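Local coordinates for protein mosquitocidal toxin (Bacillus sphaericus, PDB 2CB4) that probably transfers ADP-ribose from NAD to target proteins through this catalytic domain of a toxin that acts on mosquitoes, at residues P85-R97 / P184-Y196. The protein carries 1 engineered substitution. Sequence-based numbering, arbitrary orientation.
Sequences PPNDIFLNGFIPR and PGGIRPEFIRSTY
I192, at the start of strand 192-196, packs against F94, I89 and F90. Its CD1 lies 3.5 Å from F94 CE2 and equally close to I89 CG2. Its other branch, CG2, meets the edge of the F90 ring, 3.8 Å from CE1. The chi1 of -42° sets CG1 anti to the carbonyl carbon and CG2 anti to the backbone N, and so divides the two branches between F94 and F90. The I89 side chain crosses I192 at about a right angle, and its CG2 also sits over one face of the F94 ring, toward the rim. The CB of F90 points away from 184-196, but the far end of its ring comes back to the strand. The carbonyl carbon of S194 lies in the ring plane at CZ, and T195 CG2 approaches CZ obliquely.

P189 packs against the C-terminal end of helix 86-92. Its CB is 3.4 Å from F90 O, and its CD rests 3.6 Å from G93 CA. G93, the first residue after the helix, has positive phi. F94 and I187 then form a single antiparallel bridge. F94 N donates to I187 O (2.8 Å), and I187 N returns a bond to F94 O (3.0 Å). Beyond it, P96 CG lies on the G185-G186 backbone.

W207 touches F90 and T195, and Y154 touches I89 and T195, while S194 OG is hydrogen-bonded to E155. The contact is a buried helix-on-sheet core, with a single antiparallel beta bridge just after the helix, within the mixed beta fold of an ADP-ribosyltransferase domain.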
# COMPACT_ATOMS: atom_id res chain seq x y z
N PRO A 85 -16.27 4.03 28.54
CA PRO A 85 -15.87 4.41 29.90
C PRO A 85 -15.21 5.77 30.04
O PRO A 85 -14.84 6.40 29.05
CB PRO A 85 -14.92 3.29 30.29
CG PRO A 85 -14.23 2.94 28.95
CD PRO A 85 -15.25 3.16 27.88
N PRO A 86 -15.06 6.22 31.30
CA PRO A 86 -14.47 7.53 31.58
C PRO A 86 -13.10 7.82 30.95
O PRO A 86 -12.83 8.97 30.59
CB PRO A 86 -14.41 7.59 33.13
CG PRO A 86 -15.06 6.40 33.63
CD PRO A 86 -15.45 5.48 32.52
N ASN A 87 -12.24 6.81 30.83
CA ASN A 87 -10.90 7.01 30.23
C ASN A 87 -10.99 7.45 28.78
O ASN A 87 -10.07 8.05 28.25
CB ASN A 87 -9.98 5.79 30.39
CG ASN A 87 -9.42 5.68 31.77
OD1 ASN A 87 -9.68 6.53 32.63
ND2 ASN A 87 -8.63 4.65 32.00
N ASP A 88 -12.13 7.17 28.16
CA ASP A 88 -12.42 7.61 26.81
C ASP A 88 -13.20 8.99 26.89
O ASP A 88 -12.69 10.02 26.51
CB ASP A 88 -13.26 6.55 26.08
CG ASP A 88 -13.58 6.93 24.64
OD1 ASP A 88 -13.21 8.05 24.21
OD2 ASP A 88 -14.16 6.12 23.91
N ILE A 89 -14.42 8.96 27.44
CA ILE A 89 -15.30 10.12 27.55
C ILE A 89 -14.79 11.37 28.28
O ILE A 89 -14.95 12.49 27.76
CB ILE A 89 -16.74 9.71 28.03
CG1 ILE A 89 -17.30 8.56 27.15
CG2 ILE A 89 -17.67 10.96 28.07
CD1 ILE A 89 -17.27 8.85 25.63
N PHE A 90 -14.18 11.20 29.46
CA PHE A 90 -13.66 12.35 30.21
C PHE A 90 -12.42 12.93 29.53
O PHE A 90 -11.97 14.03 29.86
CB PHE A 90 -13.32 12.01 31.67
CG PHE A 90 -14.52 11.85 32.57
CD1 PHE A 90 -15.79 12.10 32.11
CD2 PHE A 90 -14.36 11.41 33.88
CE1 PHE A 90 -16.89 11.92 32.95
CE2 PHE A 90 -15.47 11.23 34.70
CZ PHE A 90 -16.72 11.50 34.24
N LEU A 91 -11.86 12.17 28.60
CA LEU A 91 -10.68 12.64 27.89
C LEU A 91 -11.07 13.31 26.56
O LEU A 91 -10.55 14.35 26.21
CB LEU A 91 -9.75 11.47 27.60
CG LEU A 91 -8.51 11.81 26.74
CD1 LEU A 91 -7.55 12.75 27.46
CD2 LEU A 91 -7.76 10.56 26.26
N ASN A 92 -11.98 12.68 25.83
CA ASN A 92 -12.39 13.14 24.50
C ASN A 92 -13.75 13.82 24.37
O ASN A 92 -14.01 14.43 23.36
CB ASN A 92 -12.42 11.90 23.56
CG ASN A 92 -11.08 11.26 23.41
OD1 ASN A 92 -10.12 11.90 23.01
ND2 ASN A 92 -11.00 9.99 23.76
N GLY A 93 -14.61 13.65 25.37
CA GLY A 93 -15.96 14.18 25.34
C GLY A 93 -16.82 13.27 24.46
O GLY A 93 -16.47 12.12 24.18
N PHE A 94 -17.93 13.81 23.99
CA PHE A 94 -18.79 13.06 23.09
C PHE A 94 -18.60 13.59 21.69
O PHE A 94 -19.10 14.66 21.34
CB PHE A 94 -20.24 13.17 23.51
CG PHE A 94 -20.53 12.47 24.81
CD1 PHE A 94 -20.42 11.07 24.91
CD2 PHE A 94 -20.89 13.20 25.95
CE1 PHE A 94 -20.69 10.42 26.12
CE2 PHE A 94 -21.14 12.55 27.16
CZ PHE A 94 -21.05 11.15 27.24
N ILE A 95 -17.83 12.85 20.90
CA ILE A 95 -17.53 13.19 19.51
C ILE A 95 -18.58 12.46 18.67
O ILE A 95 -18.93 11.31 18.96
CB ILE A 95 -16.09 12.73 19.14
CG1 ILE A 95 -15.06 13.43 20.07
CG2 ILE A 95 -15.76 13.00 17.66
CD1 ILE A 95 -13.61 12.88 19.88
N PRO A 96 -19.14 13.14 17.67
CA PRO A 96 -20.19 12.53 16.85
C PRO A 96 -19.69 11.40 15.95
O PRO A 96 -18.49 11.29 15.68
CB PRO A 96 -20.69 13.71 15.98
CG PRO A 96 -20.13 14.92 16.56
CD PRO A 96 -18.89 14.55 17.30
N ARG A 97 -20.61 10.57 15.46
CA ARG A 97 -20.24 9.49 14.55
C ARG A 97 -19.62 9.99 13.25
O ARG A 97 -18.77 9.32 12.70
CB ARG A 97 -21.41 8.55 14.30
CG ARG A 97 -21.77 7.80 15.56
CD ARG A 97 -23.11 7.13 15.43
NE ARG A 97 -23.03 6.02 14.50
CZ ARG A 97 -24.08 5.50 13.87
NH1 ARG A 97 -25.32 5.96 14.08
NH2 ARG A 97 -23.90 4.49 13.05
N PRO A 184 -25.29 19.50 17.88
CA PRO A 184 -24.61 19.40 16.59
C PRO A 184 -23.12 19.64 16.89
O PRO A 184 -22.76 20.63 17.54
CB PRO A 184 -25.21 20.59 15.77
CG PRO A 184 -26.47 20.96 16.47
CD PRO A 184 -26.18 20.69 17.94
N GLY A 185 -22.27 18.69 16.49
CA GLY A 185 -20.84 18.80 16.76
C GLY A 185 -20.40 18.13 18.07
O GLY A 185 -19.21 18.10 18.40
N GLY A 186 -21.35 17.61 18.85
CA GLY A 186 -21.02 16.93 20.09
C GLY A 186 -20.81 17.85 21.29
O GLY A 186 -21.18 19.03 21.26
N ILE A 187 -20.21 17.28 22.33
CA ILE A 187 -19.98 17.94 23.61
C ILE A 187 -18.55 17.69 24.12
O ILE A 187 -18.12 16.56 24.26
CB ILE A 187 -20.97 17.31 24.63
CG1 ILE A 187 -22.40 17.34 24.07
CG2 ILE A 187 -20.85 17.94 26.03
CD1 ILE A 187 -23.39 16.45 24.81
N ARG A 188 -17.82 18.77 24.42
CA ARG A 188 -16.47 18.65 24.95
C ARG A 188 -16.48 18.12 26.39
O ARG A 188 -17.46 18.29 27.11
CB ARG A 188 -15.79 20.00 24.85
CG ARG A 188 -15.59 20.40 23.37
CD ARG A 188 -14.65 21.59 23.23
NE ARG A 188 -15.04 22.73 24.08
CZ ARG A 188 -15.92 23.67 23.73
NH1 ARG A 188 -16.53 23.61 22.56
NH2 ARG A 188 -16.20 24.66 24.56
N PRO A 189 -15.39 17.46 26.82
CA PRO A 189 -15.37 16.84 28.16
C PRO A 189 -15.54 17.76 29.36
O PRO A 189 -15.96 17.33 30.45
CB PRO A 189 -14.00 16.12 28.19
CG PRO A 189 -13.17 16.81 27.16
CD PRO A 189 -14.12 17.23 26.08
N GLU A 190 -15.18 19.03 29.20
CA GLU A 190 -15.31 19.98 30.32
C GLU A 190 -16.77 20.26 30.72
O GLU A 190 -17.03 20.83 31.76
CB GLU A 190 -14.50 21.27 30.09
CG GLU A 190 -14.99 22.14 28.92
CD GLU A 190 -14.29 21.84 27.62
OE1 GLU A 190 -13.76 20.72 27.48
OE2 GLU A 190 -14.28 22.74 26.74
N PHE A 191 -17.72 19.80 29.90
CA PHE A 191 -19.15 19.95 30.18
C PHE A 191 -19.77 18.68 30.79
O PHE A 191 -20.98 18.60 31.01
CB PHE A 191 -19.88 20.31 28.89
CG PHE A 191 -19.39 21.60 28.30
CD1 PHE A 191 -19.38 22.77 29.09
CD2 PHE A 191 -18.87 21.66 27.01
CE1 PHE A 191 -18.88 23.97 28.58
CE2 PHE A 191 -18.37 22.84 26.50
CZ PHE A 191 -18.36 24.01 27.30
N ILE A 192 -18.92 17.68 31.05
CA ILE A 192 -19.36 16.41 31.62
C ILE A 192 -18.86 16.38 33.05
O ILE A 192 -17.65 16.33 33.31
CB ILE A 192 -18.85 15.18 30.79
CG1 ILE A 192 -19.00 15.48 29.28
CG2 ILE A 192 -19.59 13.91 31.20
CD1 ILE A 192 -18.46 14.37 28.36
N ARG A 193 -19.80 16.49 33.97
CA ARG A 193 -19.46 16.57 35.38
C ARG A 193 -19.13 15.26 36.07
O ARG A 193 -18.26 15.20 36.92
CB ARG A 193 -20.57 17.30 36.17
CG ARG A 193 -20.11 17.54 37.63
CD ARG A 193 -20.93 18.60 38.32
NE ARG A 193 -22.23 18.06 38.70
CZ ARG A 193 -23.16 18.75 39.34
NH1 ARG A 193 -22.94 20.00 39.69
NH2 ARG A 193 -24.32 18.18 39.65
N SER A 194 -19.89 14.22 35.75
CA SER A 194 -19.68 12.95 36.41
C SER A 194 -20.33 11.84 35.61
O SER A 194 -20.96 12.07 34.58
CB SER A 194 -20.35 13.00 37.80
OG SER A 194 -21.78 13.13 37.70
N THR A 195 -20.21 10.63 36.12
CA THR A 195 -20.89 9.50 35.50
C THR A 195 -21.11 8.40 36.53
O THR A 195 -20.34 8.25 37.47
CB THR A 195 -20.18 8.95 34.22
OG1 THR A 195 -21.09 8.09 33.51
CG2 THR A 195 -18.92 8.16 34.55
N TYR A 196 -22.18 7.65 36.36
CA TYR A 196 -22.46 6.50 37.20
C TYR A 196 -22.02 5.30 36.37
O TYR A 196 -22.40 5.18 35.21
CB TYR A 196 -23.96 6.29 37.38
CG TYR A 196 -24.61 7.23 38.32
CD1 TYR A 196 -23.87 7.97 39.22
CD2 TYR A 196 -25.98 7.39 38.32
CE1 TYR A 196 -24.47 8.86 40.10
CE2 TYR A 196 -26.61 8.24 39.20
CZ TYR A 196 -25.85 8.98 40.09
OH TYR A 196 -26.48 9.85 40.94